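Local coordinates for putative GGDEF domain protein (PDB 7E6G), which probably catalyses the magnesium-dependent joining of two GTP molecules into 3',3'-c-di-GMP with release of two diphosphates, as a diguanylate cyclase of the GGDEF family, at residues L116-E121 / L185-Q190; S132-M137 / V227-I232. All blocks are in the same frame, centred on the assembly; numbering follows the deposited sequence.

Contact 1. Residues L116-E121 / L185-Q190; sequences LERLRE and LLLLPQ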
ATOM      1  N   LEU A 116      -7.777 -26.770 -30.406  1.00 36.34           N
ATOM      2  CA  LEU A 116      -6.533 -26.996 -30.943  1.00 40.22           C
ATOM      3  C   LEU A 116      -5.458 -26.755 -29.974  1.00 42.96           C
ATOM      4  O   LEU A 116      -4.462 -27.248 -30.121  1.00 44.15           O
ATOM      5  CB  LEU A 116      -6.353 -26.139 -32.091  1.00 37.97           C
ATOM      6  CG  LEU A 116      -7.114 -26.584 -33.234  1.00 36.80           C
ATOM      7  CD1 LEU A 116      -6.953 -25.778 -34.411  1.00 30.02           C
ATOM      8  CD2 LEU A 116      -6.803 -27.939 -33.587  1.00 34.82           C
ATOM      9  N   GLU A 117      -5.586 -25.789 -29.161  1.00 41.97           N
ATOM     10  CA  GLU A 117      -4.684 -25.465 -28.182  1.00 45.56           C
ATOM     11  C   GLU A 117      -4.661 -26.419 -27.157  1.00 47.11           C
ATOM     12  O   GLU A 117      -3.703 -26.661 -26.699  1.00 47.48           O
ATOM     13  CB  GLU A 117      -4.955 -24.091 -27.790  1.00 47.51           C
ATOM     14  CG  GLU A 117      -4.647 -23.620 -26.436  1.00 53.67           C
ATOM     15  CD  GLU A 117      -5.239 -22.277 -26.260  1.00 69.01           C
ATOM     16  OE1 GLU A 117      -5.273 -21.489 -27.228  1.00 65.88           O
ATOM     17  OE2 GLU A 117      -5.660 -21.985 -25.153  1.00 65.86           O
ATOM     18  N   ARG A 118      -5.759 -26.936 -26.756  1.00 45.75           N
ATOM     19  CA  ARG A 118      -5.844 -27.953 -25.814  1.00 44.48           C
ATOM     20  C   ARG A 118      -5.455 -29.255 -26.380  1.00 47.19           C
ATOM     21  O   ARG A 118      -4.938 -30.030 -25.762  1.00 47.33           O
ATOM     22  CB  ARG A 118      -7.126 -27.883 -25.116  1.00 45.40           C
ATOM     23  CG  ARG A 118      -7.427 -29.017 -24.188  1.00 56.66           C
ATOM     24  CD  ARG A 118      -6.751 -29.043 -22.852  1.00 58.38           C
ATOM     25  NE  ARG A 118      -7.350 -30.019 -21.981  1.00 56.59           N
ATOM     26  CZ  ARG A 118      -8.264 -29.713 -21.104  1.00 62.53           C
ATOM     27  NH1 ARG A 118      -8.671 -28.493 -21.012  1.00 65.58           N
ATOM     28  NH2 ARG A 118      -8.791 -30.584 -20.326  1.00 51.22           N
ATOM     29  N   LEU A 119      -5.700 -29.484 -27.607  1.00 44.05           N
ATOM     30  CA  LEU A 119      -5.274 -30.734 -28.229  1.00 46.14           C
ATOM     31  C   LEU A 119      -3.755 -30.838 -28.263  1.00 51.68           C
ATOM     32  O   LEU A 119      -3.193 -31.917 -28.017  1.00 51.59           O
ATOM     33  CB  LEU A 119      -5.857 -30.856 -29.634  1.00 43.15           C
ATOM     34  CG  LEU A 119      -7.193 -31.603 -29.755  1.00 46.89           C
ATOM     35  CD1 LEU A 119      -7.939 -31.111 -30.990  1.00 43.06           C
ATOM     36  CD2 LEU A 119      -7.030 -33.129 -29.777  1.00 42.49           C
ATOM     37  N   ARG A 120      -3.076 -29.727 -28.551  1.00 52.47           N
ATOM     38  CA  ARG A 120      -1.617 -29.705 -28.465  1.00 50.57           C
ATOM     39  C   ARG A 120      -1.144 -30.068 -27.057  1.00 48.39           C
ATOM     40  O   ARG A 120      -0.278 -30.942 -26.881  1.00 52.25           O
ATOM     41  CB  ARG A 120      -1.097 -28.328 -28.888  1.00 46.11           C
ATOM     42  CG  ARG A 120       0.401 -28.146 -28.763  1.00 55.28           C
ATOM     43  CD  ARG A 120       0.931 -27.167 -29.822  1.00 63.77           C
ATOM     44  NE  ARG A 120       1.732 -27.824 -30.867  1.00 65.02           N
ATOM     45  CZ  ARG A 120       1.753 -27.457 -32.149  1.00 63.65           C
ATOM     46  NH1 ARG A 120       1.010 -26.436 -32.562  1.00 59.04           N
ATOM     47  NH2 ARG A 120       2.514 -28.114 -33.024  1.00 59.39           N
ATOM     48  N   GLU A 121      -1.715 -29.430 -26.029  1.00 50.63           N
ATOM     49  CA  GLU A 121      -1.173 -29.711 -24.699  1.00 55.51           C
ATOM     50  C   GLU A 121      -1.554 -31.111 -24.209  1.00 57.12           C
ATOM     51  O   GLU A 121      -0.809 -31.716 -23.427  1.00 63.80           O
ATOM     52  CB  GLU A 121      -1.569 -28.631 -23.686  1.00 51.27           C
ATOM     53  CG  GLU A 121      -3.031 -28.419 -23.450  1.00 56.04           C
ATOM     54  CD  GLU A 121      -3.299 -27.133 -22.670  1.00 65.57           C
ATOM     55  OE1 GLU A 121      -4.169 -27.140 -21.759  1.00 68.87           O
ATOM     56  OE2 GLU A 121      -2.626 -26.115 -22.964  1.00 65.46           O
ATOM     57  N   LEU A 185     -16.566 -31.180 -31.579  1.00 30.08           N
ATOM     58  CA  LEU A 185     -15.447 -32.033 -31.219  1.00 30.51           C
ATOM     59  C   LEU A 185     -15.451 -32.205 -29.711  1.00 33.81           C
ATOM     60  O   LEU A 185     -15.333 -31.224 -28.968  1.00 35.56           O
ATOM     61  CB  LEU A 185     -14.119 -31.451 -31.706  1.00 25.35           C
ATOM     62  CG  LEU A 185     -12.951 -32.415 -31.509  1.00 30.77           C
ATOM     63  CD1 LEU A 185     -13.186 -33.745 -32.205  1.00 32.12           C
ATOM     64  CD2 LEU A 185     -11.656 -31.794 -32.008  1.00 36.27           C
ATOM     65  N   LEU A 186     -15.622 -33.439 -29.266  1.00 31.97           N
ATOM     66  CA  LEU A 186     -15.522 -33.807 -27.866  1.00 33.88           C
ATOM     67  C   LEU A 186     -14.091 -34.275 -27.613  1.00 35.31           C
ATOM     68  O   LEU A 186     -13.590 -35.153 -28.325  1.00 33.61           O
ATOM     69  CB  LEU A 186     -16.529 -34.912 -27.532  1.00 37.12           C
ATOM     70  CG  LEU A 186     -17.985 -34.558 -27.157  1.00 44.35           C
ATOM     71  CD1 LEU A 186     -18.625 -33.483 -28.055  1.00 40.68           C
ATOM     72  CD2 LEU A 186     -18.857 -35.805 -27.157  1.00 42.05           C
ATOM     73  N   LEU A 187     -13.430 -33.672 -26.634  1.00 34.47           N
ATOM     74  CA  LEU A 187     -12.145 -34.139 -26.141  1.00 38.81           C
ATOM     75  C   LEU A 187     -12.333 -34.670 -24.726  1.00 41.18           C
ATOM     76  O   LEU A 187     -12.714 -33.922 -23.809  1.00 38.24           O
ATOM     77  CB  LEU A 187     -11.101 -33.030 -26.168  1.00 44.00           C
ATOM     78  CG  LEU A 187      -9.773 -33.413 -25.515  1.00 44.21           C
ATOM     79  CD1 LEU A 187      -8.933 -34.217 -26.447  1.00 44.18           C
ATOM     80  CD2 LEU A 187      -9.035 -32.149 -25.147  1.00 49.36           C
ATOM     81  N   LEU A 188     -12.093 -35.964 -24.546  1.00 41.44           N
ATOM     82  CA  LEU A 188     -12.105 -36.522 -23.201  1.00 49.38           C
ATOM     83  C   LEU A 188     -10.666 -36.766 -22.778  1.00 46.70           C
ATOM     84  O   LEU A 188     -10.035 -37.739 -23.232  1.00 45.40           O
ATOM     85  CB  LEU A 188     -12.919 -37.817 -23.129  1.00 52.83           C
ATOM     86  CG  LEU A 188     -14.257 -37.831 -23.857  1.00 46.00           C
ATOM     87  CD1 LEU A 188     -15.038 -39.085 -23.485  1.00 48.95           C
ATOM     88  CD2 LEU A 188     -15.043 -36.589 -23.528  1.00 49.44           C
ATOM     89  N   PRO A 189     -10.103 -35.915 -21.931  1.00 48.73           N
ATOM     90  CA  PRO A 189      -8.698 -36.062 -21.558  1.00 50.70           C
ATOM     91  C   PRO A 189      -8.526 -37.155 -20.521  1.00 55.07           C
ATOM     92  O   PRO A 189      -9.424 -37.438 -19.722  1.00 50.34           O
ATOM     93  CB  PRO A 189      -8.345 -34.689 -20.981  1.00 45.00           C
ATOM     94  CG  PRO A 189      -9.630 -34.202 -20.404  1.00 48.29           C
ATOM     95  CD  PRO A 189     -10.756 -34.802 -21.219  1.00 50.16           C
ATOM     96  N   GLN A 190      -7.345 -37.770 -20.553  1.00 58.40           N
ATOM     97  CA  GLN A 190      -6.998 -38.844 -19.630  1.00 59.76           C
ATOM     98  C   GLN A 190      -8.121 -39.868 -19.548  1.00 52.59           C
ATOM     99  O   GLN A 190      -8.609 -40.213 -18.471  1.00 56.59           O
ATOM    100  CB  GLN A 190      -6.654 -38.283 -18.249  1.00 62.99           C
ATOM    101  CG  GLN A 190      -5.638 -37.156 -18.298  1.00 69.13           C
ATOM    102  CD  GLN A 190      -5.424 -36.511 -16.957  1.00 74.69           C
ATOM    103  OE1 GLN A 190      -5.661 -35.313 -16.787  1.00 86.61           O
ATOM    104  NE2 GLN A 190      -4.959 -37.295 -15.993  1.00 68.54           N
TER

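Contact 2. Residues S132-M137 / V227-I232; sequences SYVLAM and VTEHRI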
ATOM      1  N   SER A 132      -3.669 -41.085 -22.443  1.00 58.33           N
ATOM      2  CA  SER A 132      -4.247 -40.583 -23.596  1.00 58.74           C
ATOM      3  C   SER A 132      -5.597 -40.064 -23.451  1.00 59.06           C
ATOM      4  O   SER A 132      -6.151 -40.056 -22.466  1.00 56.80           O
ATOM      5  CB  SER A 132      -4.125 -41.523 -24.711  1.00 60.85           C
ATOM      6  OG  SER A 132      -4.984 -42.550 -24.516  1.00 68.17           O
ATOM      7  N   TYR A 133      -6.031 -39.430 -24.477  1.00 53.19           N
ATOM      8  CA  TYR A 133      -7.374 -38.874 -24.527  1.00 47.33           C
ATOM      9  C   TYR A 133      -8.159 -39.565 -25.634  1.00 46.06           C
ATOM     10  O   TYR A 133      -7.597 -40.251 -26.494  1.00 41.06           O
ATOM     11  CB  TYR A 133      -7.349 -37.360 -24.768  1.00 41.80           C
ATOM     12  CG  TYR A 133      -6.619 -36.989 -26.031  1.00 38.12           C
ATOM     13  CD1 TYR A 133      -5.251 -36.732 -26.015  1.00 38.97           C
ATOM     14  CD2 TYR A 133      -7.283 -36.954 -27.253  1.00 34.98           C
ATOM     15  CE1 TYR A 133      -4.567 -36.414 -27.173  1.00 39.32           C
ATOM     16  CE2 TYR A 133      -6.622 -36.618 -28.422  1.00 44.03           C
ATOM     17  CZ  TYR A 133      -5.253 -36.355 -28.375  1.00 43.96           C
ATOM     18  OH  TYR A 133      -4.592 -36.041 -29.536  1.00 39.60           O
ATOM     19  N   VAL A 134      -9.473 -39.386 -25.613  1.00 49.14           N
ATOM     20  CA  VAL A 134     -10.265 -39.836 -26.751  1.00 46.82           C
ATOM     21  C   VAL A 134     -10.912 -38.622 -27.405  1.00 35.30           C
ATOM     22  O   VAL A 134     -11.126 -37.578 -26.785  1.00 37.15           O
ATOM     23  CB  VAL A 134     -11.316 -40.912 -26.377  1.00 49.84           C
ATOM     24  CG1 VAL A 134     -10.697 -41.970 -25.450  1.00 50.52           C
ATOM     25  CG2 VAL A 134     -12.550 -40.293 -25.761  1.00 48.72           C
ATOM     26  N   LEU A 135     -11.190 -38.772 -28.687  1.00 38.65           N
ATOM     27  CA  LEU A 135     -11.724 -37.728 -29.541  1.00 37.88           C
ATOM     28  C   LEU A 135     -13.020 -38.242 -30.147  1.00 38.17           C
ATOM     29  O   LEU A 135     -13.037 -39.319 -30.752  1.00 38.45           O
ATOM     30  CB  LEU A 135     -10.716 -37.403 -30.644  1.00 37.39           C
ATOM     31  CG  LEU A 135     -10.369 -35.969 -30.997  1.00 37.07           C
ATOM     32  CD1 LEU A 135      -9.999 -35.197 -29.741  1.00 35.75           C
ATOM     33  CD2 LEU A 135      -9.216 -36.019 -31.980  1.00 35.27           C
ATOM     34  N   ALA A 136     -14.103 -37.489 -29.987  1.00 38.14           N
ATOM     35  CA  ALA A 136     -15.379 -37.825 -30.615  1.00 33.49           C
ATOM     36  C   ALA A 136     -15.810 -36.654 -31.492  1.00 27.39           C
ATOM     37  O   ALA A 136     -15.935 -35.533 -31.011  1.00 30.73           O
ATOM     38  CB  ALA A 136     -16.434 -38.149 -29.555  1.00 27.94           C
ATOM     39  N   MET A 137     -15.995 -36.893 -32.779  1.00 28.15           N
ATOM     40  CA  MET A 137     -16.414 -35.846 -33.701  1.00 29.56           C
ATOM     41  C   MET A 137     -17.847 -36.115 -34.148  1.00 31.96           C
ATOM     42  O   MET A 137     -18.155 -37.175 -34.699  1.00 30.94           O
ATOM     43  CB  MET A 137     -15.478 -35.742 -34.903  1.00 31.28           C
ATOM     44  CG  MET A 137     -15.599 -34.399 -35.642  1.00 32.69           C
ATOM     45  SD  MET A 137     -14.507 -34.329 -37.073  1.00 35.62           S
ATOM     46  CE  MET A 137     -12.931 -33.956 -36.280  1.00 34.20           C
ATOM     47  N   VAL A 227     -15.489 -41.791 -33.343  1.00 34.72           N
ATOM     48  CA  VAL A 227     -14.649 -41.631 -32.163  1.00 40.30           C
ATOM     49  C   VAL A 227     -13.382 -42.471 -32.303  1.00 43.43           C
ATOM     50  O   VAL A 227     -13.404 -43.563 -32.886  1.00 46.08           O
ATOM     51  CB  VAL A 227     -15.429 -41.936 -30.860  1.00 34.44           C
ATOM     52  CG1 VAL A 227     -16.211 -43.215 -30.981  1.00 44.12           C
ATOM     53  CG2 VAL A 227     -14.524 -41.939 -29.661  1.00 42.42           C
ATOM     54  N   THR A 228     -12.261 -41.904 -31.837  1.00 34.94           N
ATOM     55  CA  THR A 228     -10.983 -42.593 -31.763  1.00 42.20           C
ATOM     56  C   THR A 228     -10.286 -42.310 -30.445  1.00 41.89           C
ATOM     57  O   THR A 228     -10.630 -41.390 -29.702  1.00 37.41           O
ATOM     58  CB  THR A 228     -10.000 -42.194 -32.869  1.00 45.07           C
ATOM     59  OG1 THR A 228      -8.965 -43.183 -32.929  1.00 51.37           O
ATOM     60  CG2 THR A 228      -9.341 -40.859 -32.548  1.00 40.84           C
ATOM     61  N   GLU A 229      -9.265 -43.115 -30.191  1.00 48.15           N
ATOM     62  CA  GLU A 229      -8.326 -42.889 -29.108  1.00 49.94           C
ATOM     63  C   GLU A 229      -7.030 -42.311 -29.653  1.00 48.77           C
ATOM     64  O   GLU A 229      -6.590 -42.639 -30.760  1.00 45.10           O
ATOM     65  CB  GLU A 229      -8.011 -44.182 -28.375  1.00 45.06           C
ATOM     66  CG  GLU A 229      -7.389 -43.963 -27.037  1.00 54.81           C
ATOM     67  CD  GLU A 229      -7.128 -45.268 -26.343  1.00 68.57           C
ATOM     68  OE1 GLU A 229      -6.454 -45.260 -25.288  1.00 77.10           O
ATOM     69  OE2 GLU A 229      -7.639 -46.299 -26.837  1.00 66.08           O
ATOM     70  N   HIS A 230      -6.411 -41.449 -28.868  1.00 41.94           N
ATOM     71  CA  HIS A 230      -5.122 -40.939 -29.283  1.00 48.46           C
ATOM     72  C   HIS A 230      -4.056 -42.031 -29.196  1.00 52.22           C
ATOM     73  O   HIS A 230      -3.823 -42.596 -28.121  1.00 51.53           O
ATOM     74  CB  HIS A 230      -4.705 -39.754 -28.439  1.00 45.68           C
ATOM     75  CG  HIS A 230      -3.305 -39.340 -28.722  1.00 48.25           C
ATOM     76  ND1 HIS A 230      -2.912 -38.909 -29.970  1.00 47.51           N
ATOM     77  CD2 HIS A 230      -2.189 -39.372 -27.960  1.00 46.29           C
ATOM     78  CE1 HIS A 230      -1.619 -38.649 -29.951  1.00 48.25           C
ATOM     79  NE2 HIS A 230      -1.156 -38.921 -28.744  1.00 48.87           N
ATOM     80  N   ARG A 231      -3.390 -42.302 -30.317  1.00 49.57           N
ATOM     81  CA  ARG A 231      -2.283 -43.250 -30.375  1.00 48.76           C
ATOM     82  C   ARG A 231      -0.969 -42.504 -30.156  1.00 49.63           C
ATOM     83  O   ARG A 231      -0.659 -41.564 -30.891  1.00 56.71           O
ATOM     84  CB  ARG A 231      -2.290 -43.975 -31.718  1.00 43.40           C
ATOM     85  CG  ARG A 231      -3.645 -44.621 -32.016  1.00 49.37           C
ATOM     86  CD  ARG A 231      -3.734 -45.236 -33.418  1.00 52.17           C
ATOM     87  NE  ARG A 231      -5.087 -45.722 -33.704  1.00 59.72           N
ATOM     88  CZ  ARG A 231      -5.470 -46.271 -34.857  1.00 64.93           C
ATOM     89  NH1 ARG A 231      -4.600 -46.416 -35.858  1.00 57.72           N
ATOM     90  NH2 ARG A 231      -6.729 -46.676 -35.001  1.00 56.89           N
ATOM     91  N   ILE A 232      -0.196 -42.914 -29.147  1.00 50.81           N
ATOM     92  CA  ILE A 232       1.012 -42.170 -28.784  1.00 56.25           C
ATOM     93  C   ILE A 232       2.060 -42.269 -29.897  1.00 56.08           C
ATOM     94  O   ILE A 232       2.183 -43.287 -30.592  1.00 51.83           O
ATOM     95  CB  ILE A 232       1.567 -42.662 -27.433  1.00 59.46           C
ATOM     96  CG1 ILE A 232       0.599 -42.303 -26.296  1.00 61.49           C
ATOM     97  CG2 ILE A 232       2.932 -42.051 -27.141  1.00 53.58           C
ATOM     98  CD1 ILE A 232       0.993 -42.884 -24.941  1.00 60.97           C
TER

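Contact 1. Residues L116-E121 / L185-Q190
Leu-119 and Leu-187 mark where the backbones of helix segment 116-121 and strand segment 185-188 come nearest, their CA atoms 7.9 Å apart. The two short axes approach to 10.5 Å and run at 30° to each other, a spacing that leaves room for a layer of side chains and no backbone bond across the gap. Leu-185, Leu-187 and the loop residue Pro-189 turn to the helix, whereas Leu-186 and Leu-188 belong to the other side of the strand. Leu-119 divides its two methyls between Leu-185 and Leu-187: CD1 meets CD2 of Leu-185 tip to tip at 3.9 Å, and CD2 lies 4.0 Å from CD1 of Leu-187 as the two side chains pass in opposite directions. The other methyl of Leu-187, CD2, reaches the aliphatic part of Arg-118, 3.6 Å from CG. With CG of Arg-118 anti to the backbone N (chi1 173°) and the chain bent at chi2 (77°), the guanidinium is carried on toward Pro-189, whose CG lies 3.7 Å from NH2 at the edge of the planar group. Arg-118 thus packs its methylene chain on the leucine layer and keeps its polar end beside the proline; NE also has a long, weak ion pair with Glu-122 on the next turn. This is helix-on-sheet packing within the GGDEF domain. Strand 183-188 lies between strands 175-178 and 134-140 in the central sheet, Leu-135 of the latter touches all three leucines of the contact, and Tyr-236 and Val-240 of helix 236-252 pack against Leu-119.

Contact 2. Residues S132-M137 / V227-I232
Strand segments 134-137 and 227-229 run antiparallel at 165°, their axes 4.7 Å apart, with Leu-135 and Thr-228 as the hydrogen-bonded pair between the non-hydrogen-bonded pairs Val-134 with Glu-229 and Ala-136 with Val-227. Leu-135 and Thr-228 exchange two N-H...O bonds, each 2.9 Å between N and O. Beyond the strand ends the pairing continues, as His-230 N donates to Tyr-133 O in a nearly straight bond. Tyr-133 and His-230 then add a side-chain contact: CB of His-230 sits over one face of the tyrosine ring, 3.5 Å from its centroid, a CH-pi contact. The imidazole lies almost parallel to the phenol, 8° between planes, but is slid aside with little overlap. CG of Tyr-133 lies between the backbone N and the carbonyl carbon (chi1 57°), which brings the ring face under CB of His-230. In the GGDEF fold these are neighbouring central strands of the sheet, and strand 134-140 leads on to Asp-139 and Val-140 of the magnesium site. The polar ends of both rings are tied to helices: Tyr-133 OH bonds to Asn-123 and His-230 ND1 to Thr-239. On the side of the sheet that bears Val-134, Ala-136 CB packs 4.1 Å from Val-227 CB. Just before strand 134-140 begins, Ser-132 OG stands 3.2 Å from Glu-229 OE1, and Arg-192 touches both residues.

In the fold
Both contacts are largely buried and belong to one sheet, but they show two ways of building on it. Contact 1 covers the sheet with helix 112-128 through apolar side chains and the flank of an arginine, without a hydrogen bond between its segments; contact 2 joins strands within the sheet by backbone bonds and finishes with a CH-pi contact between a histidine and a tyrosine. Strands 183-188 and 134-140 are neighbours, and probable hydrogen bonds from Leu-186 N to Ala-136 O and from Leu-188 N to Val-134 O link the contacts directly. Leu-187 also packs on Tyr-133, bringing the leucine layer of 116-121 / 185-190 up to the aromatic end of 132-137 / 227-232.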